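Local atomic coordinates of lipoate-protein ligase 1 (Plasmodium falciparum, PDB entry 5T8U), a protein that belongs to the lipoate-protein ligase family, has a lipoyl ligase catalytic domain followed by a smaller C-terminal domain, and is modelled here with lipoic acid. Residues Q20-N25 / V99-G104; R63-G68 / K80-D85; V106-L111 / K150-A155. All blocks are in the same frame, centred on the assembly; numbering follows the deposited sequence.

Interaction 1 (Q20-N25 / V99-G104). With LPA (lipoic acid), chain C.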
loop_
_atom_site.group_PDB
_atom_site.type_symbol
_atom_site.label_atom_id
_atom_site.label_comp_id
_atom_site.label_asym_id
_atom_site.label_seq_id
_atom_site.Cartn_x
_atom_site.Cartn_y
_atom_site.Cartn_z
ATOM N N GLN A 20 10.785 13.113 5.439
ATOM C CA GLN A 20 9.379 13.449 5.248
ATOM C C GLN A 20 9.019 13.609 3.774
ATOM O O GLN A 20 8.022 14.263 3.453
ATOM C CB GLN A 20 9.031 14.722 6.023
ATOM C CG GLN A 20 9.283 14.604 7.520
ATOM C CD GLN A 20 8.940 15.871 8.278
ATOM O OE1 GLN A 20 8.950 16.966 7.717
ATOM N NE2 GLN A 20 8.627 15.725 9.561
ATOM N N ASN A 21 9.801 13.022 2.871
ATOM C CA ASN A 21 9.510 13.053 1.444
ATOM C C ASN A 21 8.842 11.746 1.041
ATOM O O ASN A 21 9.355 10.663 1.340
ATOM C CB ASN A 21 10.784 13.272 0.628
ATOM C CG ASN A 21 10.528 13.266 -0.866
ATOM O OD1 ASN A 21 10.599 12.223 -1.514
ATOM N ND2 ASN A 21 10.223 14.434 -1.420
ATOM N N ILE A 22 7.697 11.851 0.362
ATOM C CA ILE A 22 6.925 10.660 0.016
ATOM C C ILE A 22 7.744 9.728 -0.870
ATOM O O ILE A 22 7.732 8.505 -0.686
ATOM C CB ILE A 22 5.592 11.057 -0.649
ATOM C CG1 ILE A 22 4.769 9.815 -1.008
ATOM C CG2 ILE A 22 5.828 11.906 -1.898
ATOM C CD1 ILE A 22 4.399 8.947 0.182
ATOM N N HIS A 23 8.469 10.285 -1.842
ATOM C CA HIS A 23 9.275 9.452 -2.729
ATOM C C HIS A 23 10.419 8.793 -1.972
ATOM O O HIS A 23 10.735 7.620 -2.205
ATOM C CB HIS A 23 9.813 10.288 -3.889
ATOM C CG HIS A 23 8.749 11.002 -4.661
ATOM N ND1 HIS A 23 8.887 12.305 -5.090
ATOM C CD2 HIS A 23 7.529 10.595 -5.083
ATOM C CE1 HIS A 23 7.797 12.670 -5.740
ATOM N NE2 HIS A 23 6.956 11.650 -5.750
ATOM N N PHE A 24 11.048 9.532 -1.057
ATOM C CA PHE A 24 12.155 8.982 -0.284
ATOM C C PHE A 24 11.686 7.820 0.583
ATOM O O PHE A 24 12.276 6.732 0.563
ATOM C CB PHE A 24 12.781 10.082 0.575
ATOM C CG PHE A 24 14.115 9.715 1.154
ATOM C CD1 PHE A 24 15.282 9.985 0.460
ATOM C CD2 PHE A 24 14.203 9.100 2.390
ATOM C CE1 PHE A 24 16.511 9.648 0.988
ATOM C CE2 PHE A 24 15.431 8.761 2.925
ATOM C CZ PHE A 24 16.586 9.036 2.221
ATOM N N ASN A 25 10.614 8.032 1.349
ATOM C CA ASN A 25 10.122 6.986 2.242
ATOM C C ASN A 25 9.571 5.801 1.461
ATOM O O ASN A 25 9.712 4.651 1.891
ATOM C CB ASN A 25 9.054 7.548 3.177
ATOM C CG ASN A 25 9.612 8.557 4.158
ATOM O OD1 ASN A 25 10.775 8.475 4.552
ATOM N ND2 ASN A 25 8.782 9.512 4.563
ATOM N N VAL A 99 -4.947 8.842 -2.021
ATOM C CA VAL A 99 -5.003 9.359 -0.662
ATOM C C VAL A 99 -4.080 10.564 -0.547
ATOM O O VAL A 99 -3.175 10.771 -1.359
ATOM C CB VAL A 99 -4.621 8.290 0.386
ATOM C CG1 VAL A 99 -5.632 7.150 0.372
ATOM C CG2 VAL A 99 -3.215 7.770 0.132
ATOM N N TYR A 100 -4.325 11.359 0.490
ATOM C CA TYR A 100 -3.560 12.561 0.780
ATOM C C TYR A 100 -2.779 12.368 2.071
ATOM O O TYR A 100 -3.263 11.727 3.009
ATOM C CB TYR A 100 -4.494 13.766 0.901
ATOM C CG TYR A 100 -3.835 15.054 1.339
ATOM C CD1 TYR A 100 -3.163 15.862 0.431
ATOM C CD2 TYR A 100 -3.908 15.475 2.658
ATOM C CE1 TYR A 100 -2.571 17.044 0.829
ATOM C CE2 TYR A 100 -3.320 16.657 3.066
ATOM C CZ TYR A 100 -2.654 17.437 2.147
ATOM O OH TYR A 100 -2.065 18.615 2.542
ATOM N N HIS A 101 -1.572 12.926 2.115
ATOM C CA HIS A 101 -0.693 12.801 3.266
ATOM C C HIS A 101 -0.222 14.175 3.708
ATOM O O HIS A 101 -0.068 15.089 2.895
ATOM C CB HIS A 101 0.537 11.937 2.956
ATOM C CG HIS A 101 0.284 10.463 3.022
ATOM N ND1 HIS A 101 -0.958 9.926 3.281
ATOM C CD2 HIS A 101 1.122 9.412 2.862
ATOM C CE1 HIS A 101 -0.875 8.607 3.278
ATOM N NE2 HIS A 101 0.377 8.270 3.025
ATOM N N ASP A 102 -0.001 14.311 5.012
ATOM C CA ASP A 102 0.720 15.446 5.569
ATOM C C ASP A 102 1.242 15.027 6.938
ATOM O O ASP A 102 1.055 13.887 7.372
ATOM C CB ASP A 102 -0.163 16.698 5.643
ATOM C CG ASP A 102 -1.304 16.561 6.634
ATOM O OD1 ASP A 102 -1.356 15.553 7.369
ATOM O OD2 ASP A 102 -2.159 17.470 6.677
ATOM N N LEU A 103 1.895 15.963 7.625
ATOM C CA LEU A 103 2.486 15.648 8.919
ATOM C C LEU A 103 1.445 15.331 9.985
ATOM O O LEU A 103 1.820 14.893 11.078
ATOM C CB LEU A 103 3.373 16.806 9.376
ATOM C CG LEU A 103 4.576 17.086 8.472
ATOM C CD1 LEU A 103 5.303 18.345 8.915
ATOM C CD2 LEU A 103 5.535 15.902 8.450
ATOM N N GLY A 104 0.161 15.529 9.700
ATOM C CA GLY A 104 -0.884 15.183 10.638
ATOM C C GLY A 104 -1.286 13.727 10.641
ATOM O O GLY A 104 -2.231 13.362 11.346
HETATM C C1 LPA C . -7.261 2.871 0.729
HETATM O O1 LPA C . -8.025 3.532 1.480
HETATM C C2 LPA C . -5.887 2.435 1.231
HETATM O O2 LPA C . -7.632 2.567 -0.436
HETATM C C3 LPA C . -5.001 3.667 1.393
HETATM C C4 LPA C . -3.540 3.245 1.540
HETATM C C5 LPA C . -2.655 4.482 1.392
HETATM C C6 LPA C . -1.297 4.127 1.397
HETATM S S6 LPA C . -0.471 5.239 0.723
HETATM C C7 LPA C . -0.629 3.982 3.253
HETATM C C8 LPA C . 0.852 4.571 3.305
HETATM S S8 LPA C . 1.225 5.217 1.632
#

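Interaction 2 (R63-G68 / K80-D85)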
loop_
_atom_site.group_PDB
_atom_site.type_symbol
_atom_site.label_atom_id
_atom_site.label_comp_id
_atom_site.label_asym_id
_atom_site.label_seq_id
_atom_site.Cartn_x
_atom_site.Cartn_y
_atom_site.Cartn_z
ATOM N N ARG A 63 2.884 17.256 2.630
ATOM C CA ARG A 63 1.697 17.355 1.788
ATOM C C ARG A 63 1.903 16.598 0.481
ATOM O O ARG A 63 2.753 16.970 -0.333
ATOM C CB ARG A 63 1.381 18.827 1.524
ATOM C CG ARG A 63 1.159 19.623 2.808
ATOM C CD ARG A 63 0.846 21.091 2.561
ATOM N NE ARG A 63 2.036 21.858 2.193
ATOM C CZ ARG A 63 2.240 22.450 1.018
ATOM N NH1 ARG A 63 1.333 22.393 0.051
ATOM N NH2 ARG A 63 3.367 23.119 0.810
ATOM N N SER A 64 1.124 15.535 0.279
ATOM C CA SER A 64 1.335 14.656 -0.863
ATOM C C SER A 64 0.018 14.028 -1.299
ATOM O O SER A 64 -0.942 13.940 -0.530
ATOM C CB SER A 64 2.347 13.551 -0.533
ATOM O OG SER A 64 3.500 14.084 0.092
ATOM N N ILE A 65 -0.005 13.591 -2.557
ATOM C CA ILE A 65 -1.073 12.766 -3.113
ATOM C C ILE A 65 -0.428 11.483 -3.613
ATOM O O ILE A 65 0.451 11.524 -4.484
ATOM C CB ILE A 65 -1.823 13.471 -4.256
ATOM C CG1 ILE A 65 -2.371 14.828 -3.806
ATOM C CG2 ILE A 65 -2.956 12.584 -4.785
ATOM C CD1 ILE A 65 -3.430 14.746 -2.728
ATOM N N ILE A 66 -0.855 10.349 -3.065
ATOM C CA ILE A 66 -0.358 9.042 -3.476
ATOM C C ILE A 66 -1.513 8.309 -4.142
ATOM O O ILE A 66 -2.580 8.133 -3.540
ATOM C CB ILE A 66 0.213 8.247 -2.293
ATOM C CG1 ILE A 66 1.277 9.074 -1.562
ATOM C CG2 ILE A 66 0.843 6.952 -2.784
ATOM C CD1 ILE A 66 0.737 10.000 -0.483
ATOM N N ILE A 67 -1.297 7.879 -5.383
ATOM C CA ILE A 67 -2.379 7.443 -6.258
ATOM C C ILE A 67 -2.662 5.959 -6.061
ATOM O O ILE A 67 -3.665 5.583 -5.444
ATOM C CB ILE A 67 -2.036 7.752 -7.728
ATOM C CG1 ILE A 67 -1.784 9.250 -7.915
ATOM C CG2 ILE A 67 -3.157 7.304 -8.640
ATOM C CD1 ILE A 67 -1.210 9.617 -9.269
ATOM N N GLY A 68 -1.789 5.108 -6.589
ATOM C CA GLY A 68 -2.035 3.680 -6.619
ATOM C C GLY A 68 -1.516 3.066 -7.902
ATOM O O GLY A 68 -1.605 3.684 -8.967
ATOM N N LYS A 80 -4.373 20.742 -11.229
ATOM C CA LYS A 80 -4.189 22.190 -11.206
ATOM C C LYS A 80 -3.986 22.698 -9.783
ATOM O O LYS A 80 -3.030 23.429 -9.498
ATOM C CB LYS A 80 -5.390 22.877 -11.857
ATOM N N ASN A 81 -4.881 22.313 -8.871
ATOM C CA ASN A 81 -4.768 22.772 -7.491
ATOM C C ASN A 81 -3.579 22.143 -6.784
ATOM O O ASN A 81 -3.016 22.747 -5.864
ATOM C CB ASN A 81 -6.060 22.468 -6.737
ATOM C CG ASN A 81 -7.274 23.048 -7.426
ATOM O OD1 ASN A 81 -7.232 23.356 -8.616
ATOM N ND2 ASN A 81 -8.362 23.204 -6.686
ATOM N N ILE A 82 -3.178 20.940 -7.196
ATOM C CA ILE A 82 -2.012 20.310 -6.592
ATOM C C ILE A 82 -0.768 21.129 -6.897
ATOM O O ILE A 82 -0.014 21.508 -5.993
ATOM C CB ILE A 82 -1.872 18.862 -7.085
ATOM C CG1 ILE A 82 -3.119 18.062 -6.718
ATOM C CG2 ILE A 82 -0.624 18.222 -6.504
ATOM C CD1 ILE A 82 -3.027 16.611 -7.089
ATOM N N LYS A 83 -0.540 21.423 -8.178
ATOM C CA LYS A 83 0.614 22.227 -8.562
ATOM C C LYS A 83 0.524 23.629 -7.972
ATOM O O LYS A 83 1.533 24.194 -7.536
ATOM C CB LYS A 83 0.724 22.292 -10.084
ATOM N N GLU A 84 -0.681 24.205 -7.952
ATOM C CA GLU A 84 -0.847 25.542 -7.392
ATOM C C GLU A 84 -0.495 25.569 -5.910
ATOM O O GLU A 84 0.073 26.550 -5.417
ATOM C CB GLU A 84 -2.280 26.025 -7.613
ATOM C CG GLU A 84 -2.525 27.475 -7.222
ATOM C CD GLU A 84 -1.764 28.451 -8.099
ATOM O OE1 GLU A 84 -1.164 29.400 -7.553
ATOM O OE2 GLU A 84 -1.766 28.267 -9.335
ATOM N N ASP A 85 -0.822 24.502 -5.184
ATOM C CA ASP A 85 -0.575 24.425 -3.750
ATOM C C ASP A 85 0.754 23.766 -3.404
ATOM O O ASP A 85 1.042 23.575 -2.218
ATOM C CB ASP A 85 -1.712 23.668 -3.061
ATOM C CG ASP A 85 -2.999 24.462 -3.021
ATOM O OD1 ASP A 85 -3.131 25.417 -3.815
ATOM O OD2 ASP A 85 -3.874 24.140 -2.191
#

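Interaction 3 (V106-L111 / K150-A155). With LPA (lipoic acid), chain C.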
loop_
_atom_site.group_PDB
_atom_site.type_symbol
_atom_site.label_atom_id
_atom_site.label_comp_id
_atom_site.label_asym_id
_atom_site.label_seq_id
_atom_site.Cartn_x
_atom_site.Cartn_y
_atom_site.Cartn_z
ATOM N N VAL A 106 0.231 9.430 10.356
ATOM C CA VAL A 106 1.339 8.495 10.437
ATOM C C VAL A 106 1.155 7.430 9.363
ATOM O O VAL A 106 0.048 7.178 8.879
ATOM C CB VAL A 106 1.435 7.857 11.844
ATOM C CG1 VAL A 106 2.692 7.003 11.982
ATOM C CG2 VAL A 106 1.403 8.936 12.921
ATOM N N CYS A 107 2.263 6.803 8.976
ATOM C CA CYS A 107 2.262 5.707 8.016
ATOM C C CYS A 107 3.005 4.525 8.621
ATOM O O CYS A 107 4.148 4.669 9.071
ATOM C CB CYS A 107 2.917 6.111 6.688
ATOM S SG CYS A 107 2.056 7.418 5.781
ATOM N N PHE A 108 2.354 3.364 8.621
ATOM C CA PHE A 108 2.917 2.139 9.164
ATOM C C PHE A 108 3.106 1.121 8.048
ATOM O O PHE A 108 2.331 1.077 7.087
ATOM C CB PHE A 108 2.014 1.548 10.258
ATOM C CG PHE A 108 0.665 1.108 9.761
ATOM C CD1 PHE A 108 0.466 -0.184 9.305
ATOM C CD2 PHE A 108 -0.408 1.985 9.756
ATOM C CE1 PHE A 108 -0.775 -0.595 8.849
ATOM C CE2 PHE A 108 -1.651 1.580 9.302
ATOM C CZ PHE A 108 -1.834 0.288 8.849
ATOM N N THR A 109 4.145 0.299 8.185
ATOM C CA THR A 109 4.462 -0.733 7.202
ATOM C C THR A 109 4.853 -1.999 7.952
ATOM O O THR A 109 5.920 -2.052 8.572
ATOM C CB THR A 109 5.587 -0.286 6.269
ATOM O OG1 THR A 109 5.202 0.919 5.594
ATOM C CG2 THR A 109 5.902 -1.367 5.236
ATOM N N PHE A 110 3.991 -3.010 7.896
ATOM C CA PHE A 110 4.293 -4.320 8.453
ATOM C C PHE A 110 4.859 -5.215 7.358
ATOM O O PHE A 110 4.266 -5.335 6.280
ATOM C CB PHE A 110 3.041 -4.962 9.051
ATOM C CG PHE A 110 2.506 -4.255 10.260
ATOM C CD1 PHE A 110 3.034 -4.508 11.516
ATOM C CD2 PHE A 110 1.466 -3.350 10.146
ATOM C CE1 PHE A 110 2.539 -3.863 12.633
ATOM C CE2 PHE A 110 0.967 -2.703 11.262
ATOM C CZ PHE A 110 1.506 -2.960 12.506
ATOM N N LEU A 111 6.003 -5.836 7.632
ATOM C CA LEU A 111 6.576 -6.842 6.746
ATOM C C LEU A 111 6.632 -8.163 7.494
ATOM O O LEU A 111 7.049 -8.204 8.657
ATOM C CB LEU A 111 7.974 -6.448 6.261
ATOM C CG LEU A 111 8.124 -5.051 5.664
ATOM C CD1 LEU A 111 9.553 -4.833 5.203
ATOM C CD2 LEU A 111 7.157 -4.845 4.510
ATOM N N LYS A 150 -13.787 6.424 8.841
ATOM C CA LYS A 150 -12.436 5.976 8.536
ATOM C C LYS A 150 -11.411 6.771 9.336
ATOM O O LYS A 150 -11.428 8.006 9.337
ATOM C CB LYS A 150 -12.157 6.125 7.040
ATOM C CG LYS A 150 -10.986 5.287 6.544
ATOM C CD LYS A 150 -10.261 5.937 5.370
ATOM C CE LYS A 150 -10.187 5.007 4.168
ATOM N NZ LYS A 150 -9.189 5.470 3.163
ATOM N N CYS A 151 -10.520 6.055 10.024
ATOM C CA CYS A 151 -9.353 6.663 10.647
ATOM C C CYS A 151 -8.044 6.052 10.173
ATOM O O CYS A 151 -6.978 6.581 10.508
ATOM C CB CYS A 151 -9.430 6.551 12.180
ATOM S SG CYS A 151 -8.938 4.950 12.849
ATOM N N SER A 152 -8.091 4.963 9.408
ATOM C CA SER A 152 -6.889 4.351 8.864
ATOM C C SER A 152 -7.240 3.637 7.566
ATOM O O SER A 152 -8.364 3.161 7.388
ATOM C CB SER A 152 -6.254 3.374 9.862
ATOM O OG SER A 152 -5.450 2.412 9.202
ATOM N N GLY A 153 -6.265 3.569 6.661
ATOM C CA GLY A 153 -6.482 2.938 5.369
ATOM C C GLY A 153 -5.268 2.177 4.878
ATOM O O GLY A 153 -4.182 2.751 4.757
ATOM N N SER A 154 -5.434 0.893 4.573
ATOM C CA SER A 154 -4.310 0.006 4.319
ATOM C C SER A 154 -4.280 -0.475 2.873
ATOM O O SER A 154 -5.263 -0.383 2.134
ATOM C CB SER A 154 -4.359 -1.202 5.260
ATOM O OG SER A 154 -4.327 -0.790 6.616
ATOM N N ALA A 155 -3.114 -0.991 2.485
ATOM C CA ALA A 155 -2.916 -1.612 1.184
ATOM C C ALA A 155 -1.812 -2.651 1.323
ATOM O O ALA A 155 -1.003 -2.604 2.255
ATOM C CB ALA A 155 -2.568 -0.581 0.104
HETATM C C1 LPA C . -7.261 2.871 0.729
HETATM O O1 LPA C . -8.025 3.532 1.480
HETATM C C2 LPA C . -5.887 2.435 1.231
HETATM O O2 LPA C . -7.632 2.567 -0.436
HETATM C C3 LPA C . -5.001 3.667 1.393
HETATM C C4 LPA C . -3.540 3.245 1.540
HETATM C C5 LPA C . -2.655 4.482 1.392
HETATM C C6 LPA C . -1.297 4.127 1.397
HETATM S S6 LPA C . -0.471 5.239 0.723
HETATM C C7 LPA C . -0.629 3.982 3.253
HETATM C C8 LPA C . 0.852 4.571 3.305
HETATM S S8 LPA C . 1.225 5.217 1.632
#

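Interaction 1 (Q20-N25 / V99-G104)
Gln20 and Leu103 touch side chain to side chain, crossing at about a right angle. Leu103 is the one to follow. From CB its CG stands anti to the carbonyl carbon (chi1 -63°), and there the chain forks. Leu103 CD1 skirts the Gln20 amide, 4.1 Å from Gln20 OE1. Leu103 CD2 presses against it, 3.3 Å from Gln20 NE2 and 3.4 Å from Gln20 CD. A methyl lies against an amide, with no hydrogen bond between the two segments.

Deeper in, Ile22 at the start of helix 22-34 brings its CD1 to 4.3 Å from CD2 of His101, oblique to the ring. Asn21 caps this helix through OD1, which accepts from Phe24 N at 2.8 Å on a lone pair in the carbonyl plane. The imidazole is tethered from its other side: His101 ND1 donates to Tyr100 O at 2.9 Å. His101 NE2 is 3.5 Å from S8 of lipoic acid, which sits at the ring edge. Val99 CG2 packs on C5 of the ligand at 3.6 Å. Asp102 OD1 accepts from Gly104 N in an Asx turn. Strand 99-101 lines one side of the lipoic acid pocket, Val99 along the ligand chain and His101 at the dithiolane.

Interaction 2 (R63-G68 / K80-D85)
The guanidinium of Arg63 is the flat group of this contact, and it meets Asp85 with an edge. Arg63 NH1 donates to Asp85 O at 2.6 Å, with an N-H...O angle of 153°. The oxygen lies only 7° out of the guanidinium plane, and the donor approaches nearly along the C=O axis. Asp85 C is in plane at the same edge. Neither face takes part in the meeting of these two residues.

Arg63 reaches the carbonyl because its chain turns at chi3 (-76°) after an extended start. The carboxylate of Asp85 is used elsewhere: Asp85 OD2 is 5.9 Å from Arg63 NH1 and is hydrogen-bonded to Tyr181. The positive charge of Arg63 therefore meets the backbone of Asp85, and any attraction to its carboxylate would act at longer range.

Further in, the contact is apolar. Ile65 CG1 and Ile82 CD1 meet at 3.8 Å. In Ile82, CG1 is anti to the carbonyl carbon and CD1 continues extended beyond it, which carries the methyl out toward the strand. Both isoleucines are buried. Tyr181 of helix 178-181 and Val87 pack on both of them, and Cys77 and Tyr100 also touch Ile65.

Strand 64-66 is the middle strand of a small three-stranded mixed sheet, between 88-90 and 99-101. After strand 64-66 come two short helices, 73-76 and 79-84, and then the parallel neighbour, strand 88-90. Ile82 packs helix 79-84 against strand 64-66, the arrangement of a beta-alpha-beta crossover.

Interaction 3 (V106-L111 / K150-A155)
Phe108 points the rim of its ring at two serines of strand 150-159. Phe108 CZ is 3.5 Å from Ser154 OG and its CE2 is 3.9 Å from Ser152 OG. Both oxygens lie at the ring edge, near its plane. CG of Phe108 sits between the backbone N and the carbonyl carbon (chi1 64°), carrying the ring across to the other strand. All three residues are buried. The serine oxygens have hydrogen bonds elsewhere, Ser152 OG with Thr168 O and Ser154 OG with His165 NE2.

Strands 105-112 and 150-159 belong to the large mixed sheet of the catalytic domain. Strand 162-170 lies between them, so Phe108 and the two serines meet across it; Ile124 of helix 117-132 also packs on the ring. Cys151 and Ser152 form a classic beta bulge opposite strand 143-145.

Around the ligand the two segments are farther apart and do not touch. Cys107 SG is a loose 4.0 Å from C8 of lipoic acid. Gly153 O is 3.3 Å from C4 of lipoic acid. Lys150, partly exposed, bends at chi2 and chi3 and donates from NZ to O1 of the lipoic acid carboxylate at 2.8 Å. Gly97 N is also hydrogen-bonded to the ligand.

The touching residues of interaction 3 are all buried and belong to the large sheet. Interactions 1 and 2 are partly buried, each with isoleucine packing inside and a polar side chain nearer the surface. They share the small sheet: strand 99-101 of interaction 1 pairs with strand 64-66 of interaction 2. Helices 22-34 and 79-84 each pack against this sheet. Only interaction 2 has a hydrogen bond between its own segments. Interactions 1 and 3 both touch lipoic acid and meet where His101 NE2 lies 3.3 Å from Cys107 SG. The touching residues of interaction 2 stand back from the pocket; the side chain of Ile65 is about 10 Å from the ligand.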